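Side-chain contact in protein (glyceraldehyde 3-phosphate dehydrogenase) (PDB 1B7G), which oxidises and phosphorylates D-glyceraldehyde 3-phosphate to 1,3-bisphosphoglycerate in glycolysis, using NADP in marked preference to NAD: residues R326-N329 / E330-I334. The protein carries 1 engineered substitution. Numbering follows the deposited sequence.
Sequences RITN and ESLGI
Asn329 and Ile334 meet at the C-terminal end of helix 321-331, where the chain turns out of the helix. The backbone N of Ile334 donates to Asn329 O at 2.9 Å. This bond is nearly straight, 166° at the hydrogen, and lies in the carbonyl plane. The side chains of the same two residues cross at an angle. Asn329 OD1 lies against the branch point of Ile334, nearest CG1 at 3.6 Å and close to CG2 as well. The amide oxygen is also hydrogen-bonded by Arg245. Asn329 CG stands beside its own backbone N, which turns the amide to this side of the helix. At Gly333 the chain departs from helical geometry. The Ile334 N to Asn329 O bond and a weak one from Gly333 N to Glu330 O (3.4 Å) make this a Schellman motif. The positive phi of Gly333, 67°, brings Ile334 back over the last turn.

Two residues earlier, Ile327 O accepts two bonds from Ser331. The backbone N of Ser331 reaches it at 2.9 Å and Ser331 OG at 2.7 Å, from opposite faces of the carbonyl plane. The serine chi1 of 62° places OG between its own backbone N and carbonyl carbon, and from there it reaches back to Ile327 O. Gln23 also bonds to Ser331 OG, tying the helix end to the loop after helix 11-21.

On the side facing helix 304-315, Thr328 and Leu332 run side by side. Thr328 CG2 touches Leu332 CD1 at 3.9 Å, and Leu332 N bonds to Thr328 O at 3.0 Å. Leu332 CG also lies 3.3 Å from that carbonyl oxygen. Pro306 of that helix packs against both side chains. Thr328 OG1 faces polar partners instead, with hydrogen bonds to Asp310, Arg313 and the backbone O of Ser324.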
loop_
_atom_site.group_PDB
_atom_site.type_symbol
_atom_site.label_atom_id
_atom_site.label_comp_id
_atom_site.label_asym_id
_atom_site.label_seq_id
_atom_site.Cartn_x
_atom_site.Cartn_y
_atom_site.Cartn_z
ATOM N N ARG A 326 7.724 -25.523 4.093
ATOM C CA ARG A 326 8.258 -24.891 5.299
ATOM C C ARG A 326 9.227 -23.772 4.950
ATOM O O ARG A 326 9.142 -22.691 5.549
ATOM C CB ARG A 326 8.825 -25.912 6.287
ATOM C CG ARG A 326 9.782 -25.317 7.302
ATOM C CD ARG A 326 10.580 -26.368 8.069
ATOM N NE ARG A 326 9.733 -27.511 8.376
ATOM C CZ ARG A 326 9.805 -28.722 7.831
ATOM N NH1 ARG A 326 10.743 -29.034 6.943
ATOM N NH2 ARG A 326 8.903 -29.638 8.200
ATOM N N ILE A 327 10.094 -23.939 3.962
ATOM C CA ILE A 327 11.063 -22.898 3.604
ATOM C C ILE A 327 10.358 -21.719 2.932
ATOM O O ILE A 327 10.624 -20.562 3.223
ATOM C CB ILE A 327 12.185 -23.455 2.730
ATOM C CG1 ILE A 327 13.048 -24.403 3.634
ATOM C CG2 ILE A 327 13.051 -22.393 2.131
ATOM C CD1 ILE A 327 13.834 -25.418 2.838
ATOM N N THR A 328 9.465 -22.049 2.006
ATOM C CA THR A 328 8.669 -21.010 1.335
ATOM C C THR A 328 7.939 -20.202 2.397
ATOM O O THR A 328 8.131 -18.996 2.439
ATOM C CB THR A 328 7.689 -21.638 0.375
ATOM O OG1 THR A 328 8.450 -22.358 -0.614
ATOM C CG2 THR A 328 6.827 -20.567 -0.335
ATOM N N ASN A 329 7.229 -20.863 3.302
ATOM C CA ASN A 329 6.495 -20.212 4.350
ATOM C C ASN A 329 7.320 -19.337 5.275
ATOM O O ASN A 329 6.953 -18.171 5.522
ATOM C CB ASN A 329 5.656 -21.208 5.157
ATOM C CG ASN A 329 4.477 -21.704 4.295
ATOM O OD1 ASN A 329 4.191 -21.180 3.227
ATOM N ND2 ASN A 329 3.870 -22.775 4.750
ATOM N N GLU A 330 8.410 -19.896 5.807
ATOM C CA GLU A 330 9.224 -19.142 6.749
ATOM C C GLU A 330 9.874 -17.954 6.070
ATOM O O GLU A 330 9.895 -16.860 6.590
ATOM C CB GLU A 330 10.327 -20.062 7.350
ATOM C CG GLU A 330 11.006 -19.446 8.558
ATOM C CD GLU A 330 12.072 -18.417 8.332
ATOM O OE1 GLU A 330 12.717 -18.368 7.253
ATOM O OE2 GLU A 330 12.305 -17.604 9.270
ATOM N N SER A 331 10.484 -18.192 4.893
ATOM C CA SER A 331 11.205 -17.128 4.245
ATOM C C SER A 331 10.286 -15.991 3.771
ATOM O O SER A 331 10.802 -14.883 3.529
ATOM C CB SER A 331 12.000 -17.639 3.046
ATOM O OG SER A 331 11.158 -18.198 2.046
ATOM N N LEU A 332 9.023 -16.306 3.433
ATOM C CA LEU A 332 8.199 -15.220 2.838
ATOM C C LEU A 332 7.280 -14.608 3.867
ATOM O O LEU A 332 6.405 -13.804 3.502
ATOM C CB LEU A 332 7.392 -15.785 1.670
ATOM C CG LEU A 332 8.221 -16.299 0.479
ATOM C CD1 LEU A 332 7.284 -16.719 -0.645
ATOM C CD2 LEU A 332 9.164 -15.216 -0.037
ATOM N N GLY A 333 7.400 -15.085 5.094
ATOM C CA GLY A 333 6.609 -14.615 6.213
ATOM C C GLY A 333 5.129 -14.953 6.071
ATOM O O GLY A 333 4.289 -14.118 6.415
ATOM N N ILE A 334 4.823 -16.168 5.640
ATOM C CA ILE A 334 3.444 -16.608 5.444
ATOM C C ILE A 334 2.814 -16.880 6.801
ATOM O O ILE A 334 3.475 -17.350 7.723
ATOM C CB ILE A 334 3.382 -17.843 4.538
ATOM C CG1 ILE A 334 3.939 -17.588 3.140
ATOM C CG2 ILE A 334 1.971 -18.416 4.427
ATOM C CD1 ILE A 334 3.422 -16.338 2.442
#